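Local coordinates for protein putative mandelate racemase/muconate lactonizing enzyme (Bordetella bronchiseptica, PDB 3DDM) that is of unknown function but belongs to the mandelate racemase/muconate lactonizing enzyme family, with an enolase-type N-terminal domain and a TIM-barrel-like C-terminal domain, at residues Gln208-Pro213 with Asp228-Pro233; Pro253-Glu258 with Leu275-Pro280; Leu176-Asp181 with Leu202-Asn207; Ile147-Ser152 with Glu169-Phe174. The protein carries 1 engineered substitution. All coordinates share one frame; numbering follows the deposited sequence.

Contact 1 (Gln208-Pro213 with Asp228-Pro233)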
# COMPACT_ATOMS: atom_id res chain seq x y z
N GLN A 208 17.49 4.28 -4.34
CA GLN A 208 16.86 3.88 -5.59
C GLN A 208 16.81 5.01 -6.61
O GLN A 208 15.88 5.07 -7.42
CB GLN A 208 15.43 3.42 -5.30
CG GLN A 208 15.29 2.35 -4.25
CD GLN A 208 13.84 2.12 -3.87
OE1 GLN A 208 13.21 2.98 -3.27
NE2 GLN A 208 13.32 0.97 -4.23
N GLY A 209 17.79 5.90 -6.60
CA GLY A 209 17.75 7.02 -7.52
C GLY A 209 18.41 6.86 -8.87
O GLY A 209 18.40 7.78 -9.68
N TRP A 210 18.99 5.69 -9.13
CA TRP A 210 19.66 5.47 -10.40
C TRP A 210 19.10 4.30 -11.20
O TRP A 210 18.42 3.43 -10.65
CB TRP A 210 21.15 5.16 -10.18
CG TRP A 210 21.95 6.19 -9.45
CD1 TRP A 210 21.89 7.55 -9.60
CD2 TRP A 210 23.02 5.94 -8.53
NE1 TRP A 210 22.86 8.16 -8.84
CE2 TRP A 210 23.57 7.19 -8.17
CE3 TRP A 210 23.57 4.77 -7.98
CZ2 TRP A 210 24.65 7.31 -7.29
CZ3 TRP A 210 24.64 4.89 -7.11
CH2 TRP A 210 25.17 6.16 -6.77
N ASP A 211 19.39 4.29 -12.50
CA ASP A 211 19.01 3.17 -13.34
C ASP A 211 20.32 2.38 -13.50
O ASP A 211 21.38 2.85 -13.08
CB ASP A 211 18.43 3.62 -14.69
CG ASP A 211 19.42 4.39 -15.56
OD1 ASP A 211 20.65 4.30 -15.32
OD2 ASP A 211 18.95 5.08 -16.50
N LEU A 212 20.25 1.20 -14.11
CA LEU A 212 21.43 0.36 -14.25
C LEU A 212 22.68 1.00 -14.83
O LEU A 212 23.75 0.92 -14.24
CB LEU A 212 21.08 -0.89 -15.04
CG LEU A 212 22.22 -1.90 -15.20
CD1 LEU A 212 22.91 -2.15 -13.85
CD2 LEU A 212 21.65 -3.18 -15.76
N PRO A 213 22.58 1.63 -16.01
CA PRO A 213 23.81 2.24 -16.54
C PRO A 213 24.42 3.36 -15.69
O PRO A 213 25.64 3.56 -15.69
CB PRO A 213 23.40 2.68 -17.95
CG PRO A 213 21.92 2.88 -17.84
CD PRO A 213 21.47 1.73 -16.97
N ASP A 228 32.27 1.08 2.21
CA ASP A 228 32.01 -0.24 2.78
C ASP A 228 30.85 -0.88 2.04
O ASP A 228 30.74 -2.10 1.99
CB ASP A 228 31.68 -0.14 4.27
CG ASP A 228 32.91 -0.17 5.15
OD1 ASP A 228 33.93 0.44 4.76
OD2 ASP A 228 32.84 -0.80 6.23
N TRP A 229 29.98 -0.04 1.48
CA TRP A 229 28.84 -0.53 0.72
C TRP A 229 28.06 0.61 0.05
O TRP A 229 28.09 1.76 0.51
CB TRP A 229 27.90 -1.37 1.60
CG TRP A 229 26.97 -0.60 2.50
CD1 TRP A 229 25.93 0.21 2.13
CD2 TRP A 229 26.96 -0.63 3.94
NE1 TRP A 229 25.26 0.67 3.24
CE2 TRP A 229 25.87 0.18 4.36
CE3 TRP A 229 27.76 -1.26 4.91
CZ2 TRP A 229 25.56 0.37 5.71
CZ3 TRP A 229 27.45 -1.07 6.25
CH2 TRP A 229 26.36 -0.26 6.64
N LEU A 230 27.40 0.28 -1.06
CA LEU A 230 26.60 1.24 -1.82
C LEU A 230 25.15 0.82 -1.57
O LEU A 230 24.72 -0.26 -1.97
CB LEU A 230 26.94 1.13 -3.30
CG LEU A 230 26.90 2.39 -4.16
CD1 LEU A 230 27.22 2.03 -5.61
CD2 LEU A 230 25.54 3.04 -4.04
N GLU A 231 24.39 1.68 -0.89
CA GLU A 231 23.02 1.34 -0.55
C GLU A 231 21.95 1.75 -1.56
O GLU A 231 21.92 2.88 -2.04
CB GLU A 231 22.67 1.91 0.81
CG GLU A 231 21.44 1.30 1.41
CD GLU A 231 21.14 1.85 2.77
OE1 GLU A 231 22.02 1.76 3.66
OE2 GLU A 231 20.02 2.38 2.96
N GLU A 232 21.06 0.81 -1.85
CA GLU A 232 19.96 0.98 -2.78
C GLU A 232 20.28 1.78 -4.06
O GLU A 232 19.60 2.75 -4.39
CB GLU A 232 18.77 1.62 -2.06
CG GLU A 232 18.22 0.81 -0.89
CD GLU A 232 16.71 0.93 -0.75
OE1 GLU A 232 16.02 -0.12 -0.83
OE2 GLU A 232 16.19 2.05 -0.57
N PRO A 233 21.32 1.35 -4.82
CA PRO A 233 21.70 2.05 -6.05
C PRO A 233 20.61 1.97 -7.12
O PRO A 233 20.51 2.85 -7.98
CB PRO A 233 22.98 1.34 -6.46
CG PRO A 233 22.71 -0.07 -6.03
CD PRO A 233 22.12 0.13 -4.65

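Contact 2 (Pro253-Glu258 with Leu275-Pro280)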
# COMPACT_ATOMS: atom_id res chain seq x y z
N PRO A 253 30.68 -3.60 -2.21
CA PRO A 253 29.47 -4.43 -2.12
C PRO A 253 28.19 -3.58 -2.10
O PRO A 253 28.20 -2.39 -1.78
CB PRO A 253 29.69 -5.24 -0.83
CG PRO A 253 30.56 -4.35 -0.00
CD PRO A 253 31.53 -3.79 -1.01
N LEU A 254 27.09 -4.22 -2.47
CA LEU A 254 25.79 -3.59 -2.54
C LEU A 254 24.99 -3.89 -1.27
O LEU A 254 25.15 -4.95 -0.66
CB LEU A 254 25.06 -4.12 -3.78
CG LEU A 254 25.13 -3.30 -5.08
CD1 LEU A 254 26.51 -2.72 -5.30
CD2 LEU A 254 24.74 -4.19 -6.23
N ALA A 255 24.14 -2.95 -0.87
CA ALA A 255 23.32 -3.12 0.32
C ALA A 255 21.86 -2.77 0.02
O ALA A 255 21.57 -1.95 -0.85
CB ALA A 255 23.84 -2.25 1.43
N GLY A 256 20.95 -3.41 0.75
CA GLY A 256 19.53 -3.16 0.58
C GLY A 256 18.76 -3.90 1.64
O GLY A 256 19.31 -4.75 2.32
N GLY A 257 17.47 -3.59 1.78
CA GLY A 257 16.65 -4.26 2.76
C GLY A 257 15.57 -3.32 3.25
O GLY A 257 14.49 -3.75 3.64
N GLU A 258 15.87 -2.03 3.23
CA GLU A 258 14.93 -1.00 3.66
C GLU A 258 13.61 -1.29 2.96
O GLU A 258 12.54 -1.13 3.55
CB GLU A 258 15.43 0.38 3.23
CG GLU A 258 15.46 1.43 4.32
CD GLU A 258 14.09 1.71 4.93
OE1 GLU A 258 13.18 2.17 4.19
OE2 GLU A 258 13.92 1.48 6.15
N LEU A 275 23.22 -8.55 -3.12
CA LEU A 275 23.33 -7.67 -1.97
C LEU A 275 24.24 -8.41 -0.99
O LEU A 275 23.98 -9.57 -0.66
CB LEU A 275 21.96 -7.44 -1.31
CG LEU A 275 20.89 -6.77 -2.16
CD1 LEU A 275 19.59 -6.69 -1.36
CD2 LEU A 275 21.35 -5.38 -2.58
N ARG A 276 25.31 -7.77 -0.53
CA ARG A 276 26.19 -8.43 0.44
C ARG A 276 25.96 -7.89 1.84
O ARG A 276 26.47 -8.42 2.83
CB ARG A 276 27.65 -8.29 0.02
CG ARG A 276 28.00 -9.19 -1.14
CD ARG A 276 29.48 -9.19 -1.42
NE ARG A 276 29.95 -10.55 -1.65
CZ ARG A 276 30.11 -11.46 -0.70
NH1 ARG A 276 29.84 -11.14 0.57
NH2 ARG A 276 30.51 -12.68 -1.00
N VAL A 277 25.18 -6.82 1.92
CA VAL A 277 24.83 -6.19 3.18
C VAL A 277 23.30 -6.12 3.19
O VAL A 277 22.71 -5.31 2.47
CB VAL A 277 25.44 -4.77 3.29
CG1 VAL A 277 25.07 -4.14 4.62
CG2 VAL A 277 26.94 -4.85 3.12
N MET A 278 22.67 -6.99 3.96
CA MET A 278 21.22 -7.00 4.04
C MET A 278 20.80 -6.16 5.24
O MET A 278 21.34 -6.31 6.32
CB MET A 278 20.68 -8.43 4.13
CG MET A 278 20.05 -8.90 2.80
SD MET A 278 20.77 -10.41 2.10
CE MET A 278 22.48 -9.86 1.91
N GLN A 279 19.83 -5.28 5.01
CA GLN A 279 19.36 -4.33 6.01
C GLN A 279 17.86 -4.35 6.30
O GLN A 279 17.15 -3.39 6.01
CB GLN A 279 19.76 -2.92 5.57
CG GLN A 279 21.19 -2.80 5.07
CD GLN A 279 21.43 -1.53 4.26
OE1 GLN A 279 20.84 -1.34 3.20
NE2 GLN A 279 22.31 -0.66 4.76
N PRO A 280 17.35 -5.45 6.87
CA PRO A 280 15.91 -5.43 7.14
C PRO A 280 15.54 -4.42 8.25
O PRO A 280 16.21 -4.35 9.29
CB PRO A 280 15.61 -6.88 7.54
CG PRO A 280 16.94 -7.38 8.08
CD PRO A 280 17.93 -6.78 7.11

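Contact 3 (Leu176-Asp181 with Leu202-Asn207)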
# COMPACT_ATOMS: atom_id res chain seq x y z
N LEU A 176 26.75 8.72 3.49
CA LEU A 176 26.37 9.89 2.70
C LEU A 176 25.19 9.61 1.77
O LEU A 176 25.01 8.49 1.30
CB LEU A 176 27.54 10.35 1.84
CG LEU A 176 28.68 11.19 2.43
CD1 LEU A 176 28.96 10.79 3.88
CD2 LEU A 176 29.91 11.01 1.56
N LYS A 177 24.40 10.65 1.52
CA LYS A 177 23.26 10.56 0.61
C LYS A 177 23.78 10.98 -0.75
O LYS A 177 24.48 11.98 -0.87
CB LYS A 177 22.14 11.52 1.02
CG LYS A 177 21.58 11.37 2.43
CD LYS A 177 20.23 10.66 2.47
CE LYS A 177 20.38 9.16 2.69
NZ LYS A 177 19.06 8.44 2.74
N VAL A 178 23.45 10.22 -1.78
CA VAL A 178 23.87 10.54 -3.13
C VAL A 178 22.69 10.26 -4.05
O VAL A 178 21.67 9.74 -3.60
CB VAL A 178 25.06 9.67 -3.58
CG1 VAL A 178 26.24 9.92 -2.67
CG2 VAL A 178 24.68 8.20 -3.55
N GLY A 179 22.81 10.63 -5.32
CA GLY A 179 21.73 10.36 -6.24
C GLY A 179 21.13 11.59 -6.89
O GLY A 179 20.43 11.48 -7.90
N PHE A 180 21.43 12.75 -6.33
CA PHE A 180 20.91 14.02 -6.85
C PHE A 180 21.77 14.51 -8.02
O PHE A 180 21.27 14.69 -9.13
CB PHE A 180 20.93 15.08 -5.74
CG PHE A 180 20.40 14.60 -4.41
CD1 PHE A 180 19.03 14.47 -4.19
CD2 PHE A 180 21.28 14.27 -3.37
CE1 PHE A 180 18.54 14.02 -2.95
CE2 PHE A 180 20.80 13.82 -2.13
CZ PHE A 180 19.43 13.70 -1.92
N ASP A 181 23.05 14.73 -7.75
CA ASP A 181 23.99 15.23 -8.75
C ASP A 181 25.27 14.39 -8.83
O ASP A 181 26.06 14.36 -7.90
CB ASP A 181 24.36 16.68 -8.43
CG ASP A 181 25.38 17.26 -9.39
OD1 ASP A 181 24.99 17.60 -10.54
OD2 ASP A 181 26.56 17.36 -9.03
N LEU A 202 33.18 4.26 5.52
CA LEU A 202 32.35 5.22 4.79
C LEU A 202 31.37 4.49 3.88
O LEU A 202 31.74 3.56 3.16
CB LEU A 202 33.24 6.18 3.97
CG LEU A 202 32.51 7.31 3.23
CD1 LEU A 202 31.68 8.12 4.20
CD2 LEU A 202 33.52 8.21 2.53
N MET A 203 30.11 4.91 3.92
CA MET A 203 29.06 4.30 3.11
C MET A 203 28.35 5.35 2.25
O MET A 203 28.59 6.55 2.41
CB MET A 203 28.05 3.58 4.02
CG MET A 203 28.66 2.49 4.90
SD MET A 203 29.68 3.07 6.31
CE MET A 203 28.79 2.37 7.62
N ALA A 204 27.49 4.90 1.33
CA ALA A 204 26.74 5.79 0.45
C ALA A 204 25.37 5.19 0.14
O ALA A 204 25.25 4.01 -0.16
CB ALA A 204 27.51 6.03 -0.84
N ASP A 205 24.34 6.04 0.21
CA ASP A 205 22.97 5.62 -0.03
C ASP A 205 22.35 6.44 -1.16
O ASP A 205 22.26 7.66 -1.06
CB ASP A 205 22.17 5.78 1.27
CG ASP A 205 20.75 5.27 1.15
OD1 ASP A 205 20.55 4.22 0.52
OD2 ASP A 205 19.83 5.91 1.71
N ALA A 206 21.92 5.77 -2.23
CA ALA A 206 21.33 6.45 -3.38
C ALA A 206 19.79 6.46 -3.39
O ALA A 206 19.18 7.12 -4.24
CB ALA A 206 21.85 5.81 -4.67
N ASN A 207 19.18 5.74 -2.46
CA ASN A 207 17.72 5.66 -2.35
C ASN A 207 17.02 5.31 -3.65
O ASN A 207 16.05 5.96 -4.03
CB ASN A 207 17.15 6.98 -1.81
CG ASN A 207 17.52 7.23 -0.36
OD1 ASN A 207 18.62 7.71 -0.06
ND2 ASN A 207 16.62 6.89 0.56

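Contact 4 (Ile147-Ser152 with Glu169-Phe174)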
# COMPACT_ATOMS: atom_id res chain seq x y z
N ILE A 147 27.57 -2.78 20.68
CA ILE A 147 27.45 -2.73 19.23
C ILE A 147 28.02 -1.45 18.63
O ILE A 147 28.18 -0.44 19.32
CB ILE A 147 25.97 -2.87 18.78
CG1 ILE A 147 25.18 -1.63 19.20
CG2 ILE A 147 25.34 -4.12 19.39
CD1 ILE A 147 23.69 -1.73 18.90
N GLY A 148 28.34 -1.49 17.34
CA GLY A 148 28.86 -0.31 16.67
C GLY A 148 27.73 0.47 16.00
O GLY A 148 26.64 -0.08 15.78
N VAL A 149 27.97 1.74 15.69
CA VAL A 149 26.97 2.57 15.04
C VAL A 149 27.62 3.45 13.97
O VAL A 149 28.86 3.54 13.89
CB VAL A 149 26.25 3.51 16.04
CG1 VAL A 149 25.66 2.71 17.17
CG2 VAL A 149 27.21 4.55 16.57
N TYR A 150 26.79 4.08 13.15
CA TYR A 150 27.28 4.99 12.11
C TYR A 150 26.29 6.13 11.93
O TYR A 150 25.08 5.95 12.10
CB TYR A 150 27.54 4.25 10.78
CG TYR A 150 26.34 3.76 9.98
CD1 TYR A 150 25.82 2.46 10.17
CD2 TYR A 150 25.74 4.58 9.02
CE1 TYR A 150 24.73 2.01 9.41
CE2 TYR A 150 24.65 4.13 8.26
CZ TYR A 150 24.15 2.85 8.45
OH TYR A 150 23.08 2.41 7.69
N ALA A 151 26.80 7.31 11.62
CA ALA A 151 25.96 8.47 11.39
C ALA A 151 25.35 8.19 10.03
O ALA A 151 26.06 8.05 9.03
CB ALA A 151 26.80 9.74 11.36
N SER A 152 24.03 8.11 9.99
CA SER A 152 23.34 7.78 8.75
C SER A 152 22.56 8.93 8.14
O SER A 152 21.89 9.67 8.85
CB SER A 152 22.40 6.60 8.99
OG SER A 152 21.73 6.23 7.80
N GLU A 169 30.68 14.31 18.06
CA GLU A 169 29.68 13.72 18.95
C GLU A 169 30.06 12.31 19.35
O GLU A 169 29.56 11.81 20.35
CB GLU A 169 28.31 13.73 18.28
CG GLU A 169 27.70 15.13 18.20
CD GLU A 169 26.57 15.25 17.19
OE1 GLU A 169 25.66 14.38 17.19
OE2 GLU A 169 26.58 16.22 16.41
N GLY A 170 30.94 11.67 18.58
CA GLY A 170 31.36 10.32 18.93
C GLY A 170 31.26 9.26 17.84
O GLY A 170 31.62 8.10 18.06
N TYR A 171 30.78 9.64 16.67
CA TYR A 171 30.63 8.71 15.56
C TYR A 171 31.92 8.39 14.83
O TYR A 171 32.69 9.29 14.49
CB TYR A 171 29.59 9.27 14.59
CG TYR A 171 28.20 9.16 15.14
CD1 TYR A 171 27.54 7.93 15.17
CD2 TYR A 171 27.55 10.26 15.69
CE1 TYR A 171 26.29 7.79 15.74
CE2 TYR A 171 26.30 10.14 16.27
CZ TYR A 171 25.67 8.90 16.29
OH TYR A 171 24.45 8.74 16.91
N ARG A 172 32.15 7.10 14.58
CA ARG A 172 33.36 6.65 13.89
C ARG A 172 33.06 5.95 12.55
O ARG A 172 33.89 5.21 12.02
CB ARG A 172 34.16 5.71 14.80
CG ARG A 172 34.66 6.37 16.09
CD ARG A 172 35.69 7.46 15.80
NE ARG A 172 35.94 8.32 16.96
CZ ARG A 172 35.31 9.47 17.21
NH1 ARG A 172 34.37 9.92 16.39
NH2 ARG A 172 35.62 10.17 18.29
N ALA A 173 31.86 6.20 12.00
CA ALA A 173 31.44 5.63 10.72
C ALA A 173 30.34 6.55 10.18
O ALA A 173 29.52 7.05 10.94
CB ALA A 173 30.92 4.21 10.89
N PHE A 174 30.33 6.76 8.86
CA PHE A 174 29.35 7.67 8.26
C PHE A 174 28.77 7.18 6.93
O PHE A 174 29.43 6.45 6.18
CB PHE A 174 30.01 9.03 8.05
CG PHE A 174 30.78 9.52 9.25
CD1 PHE A 174 30.16 10.33 10.21
CD2 PHE A 174 32.08 9.09 9.48
CE1 PHE A 174 30.84 10.69 11.38
CE2 PHE A 174 32.76 9.44 10.65
CZ PHE A 174 32.14 10.24 11.60

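Contact 1 (Gln208-Pro213 with Asp228-Pro233)
The indole of Trp210 meets Leu230 and Pro233 with its six-membered ring. CZ3 of Trp210 lies 3.7 Å from CD2 of Leu230, which comes in obliquely. CE3 of Trp210 lies 3.8 Å from CB of Pro233, and these two side chains cross at about a right angle. CG of Trp210 stands anti to its own carbonyl carbon (chi1 -58°), which carries the ring past Pro233 as far as Leu230. The carbonyl O of Pro233 sits near the root of the indole, 3.3 Å from CB of Trp210. It also accepts a weak bond from Trp210 N. The side chains of Gln208 and Glu232 lie side by side and point the same way, with their end planes 21° apart. Their backbones are tied by Gln208 N to Glu232 O at 2.6 Å. Ile105 of the second subunit packs on Gln208, and Gln106 of the second subunit on Glu232. Asp211 is the N-cap of helix 212-222. The loops after strands 202-205 and 229-231 thus meet at the C-terminal ends of two neighbouring parallel strands, in a beta-alpha-beta unit of a TIM-type barrel.

Contact 2 (Pro253-Glu258 with Leu275-Pro280)
Leu254 O accepts two backbone hydrogen bonds, from Arg276 N (2.8 Å) and Val277 N (3.2 Å), where the segment 275-280 turns a corner. Gly256 then donates through N to Val277 O at 3.1 Å. Gly256 O takes Gln279 N at 2.8 Å. These bonds join the two segments as parallel neighbours.

Apolar contacts lie on both faces. CB of Ala255 meets CB of Val277 at 3.5 Å, on the face that also touches Trp229. On the other side, Leu275 lays CD2 against the Ala255 backbone, 3.7 Å from its C, and CD1 beside Gly256. Leu254 and Leu275 both touch Trp243 of helix 240-249. At the outer end, Pro253 packs on the aliphatic base of Arg276.

The polar side chains look beyond the pair. CD of Gln279 passes 3.8 Å from CB of Ala255, and NE2 of Gln279 bonds to Glu231. Glu258 forms a salt bridge with Lys284.

The hydrogen bonds between the two segments are thus all backbone bonds, while the glutamine amide links this strand pair to Glu231 in the barrel interior.

Contact 3 (Leu176-Asp181 with Leu202-Asn207)
Leu176 pairs with Ala204 and Lys177 with Asp205, as strands 174-177 and 202-205 run parallel. Three backbone bonds alternate between them. Leu176 N donates to Met203 O at 3.0 Å. Asp205 N returns to Leu176 O at 2.8 Å, and Val178 N bonds to Asp205 O at 2.9 Å.

Lys177 carries the polar part. Its chain bends at chi2 (-103°) and chi3 (94°), which swings the ammonium over to the neighbouring strand. NZ of Lys177 forms a salt bridge with OD2 of Asp205 at 2.8 Å, using the anti lone pair of that oxygen. The same NZ donates to OD1 of Asn207 at 2.9 Å. Here it lies in the amide plane, on a lone pair. The chains of Lys177 and Asp205 lie side by side and point the same way, while Asn207 slants across the lysine.

The apolar contacts lie apart from this cluster. CD1 of Leu176 touches CD1 of Leu202 at 3.8 Å, next to helix 182-196. Farther along, CG2 of Val178 meets CB of Ala206 at 3.9 Å, and Val178 also packs on Trp210. Asp181 caps the N-terminus of helix 182-196.

OD2 of Asp205 and OD1 of Asn207 are both acceptors, and the shared ammonium bridges them. The other carboxylate oxygen of Asp205, OD1, lies close to OE2 of Glu231. With one bond to each group, the lysine probably helps hold both the carboxylate and the amide in their rotation.

Contact 4 (Ile147-Ser152 with Glu169-Phe174)
Tyr171 leans from the segment 169-174 onto the strand residues Val149 and Ala151. Its CB is directed toward the strand 146-154. With chi1 of -73°, CG sits beside the backbone N. CG lies under the methyl of Ala151, which sits over one face of the ring, offset toward the rim. Next comes CD1 of Tyr171, 3.7 Å from the backbone N of Ala151. CE1 of Tyr171 goes on to CG2 of Val149 at 3.5 Å, the two side chains crossing obliquely. The Tyr171 side chain also touches Val337 of strand 334-338 and Leu352.

The same methyl of Ala151 serves a second ring: its CB is 3.6 Å from CD1 of Phe174. Ala173, just before Phe174, packs its CB on CB of Tyr150 at 3.4 Å. The backbone bond of the contact runs from Ala151 N to Ala173 O at 2.8 Å. Tyr150 turns its ring away from this segment, and its hydroxyl bonds to Lys175.

Gly170 ends helix 159-169 with positive phi in a Schellman motif. Two residues on, NH1 of Arg172 bonds to Tyr171 O from above the carbonyl plane, and also to Ala167 O in the last helical turn. This ties the turn together as the chain leaves the helix. Tyr171 and Phe174 both pack on Lys166, so helix 159-169 lies against the aromatics. Phe174 and Ala151 pair in parallel as strand 174-177 begins beside strand 146-154, which has strand 334-338 as another parallel neighbour.

All four contacts are buried and reach one curled sheet of the barrel domain. Contacts 2 and 3 pair adjacent parallel strands. Contact 4 does so too, at the start of strand 174-177, and is the most aromatic and apolar. Contact 1 instead joins loops at the strand ends. The second subunit packs on contacts 1 and 2. Contact 3 has a salt bridge between its segments; contact 2 is held mainly by backbone bonds. Strand 229-231 of contact 1 lies between contacts 2 and 3: Glu231 N bonds to Ala204 O, and Leu230 N to Pro253 O. Contacts 3 and 4 share strand 174-177, with Met203 N bonded to Phe174 O. The centres of contacts 1 and 4 are about 22 Å apart.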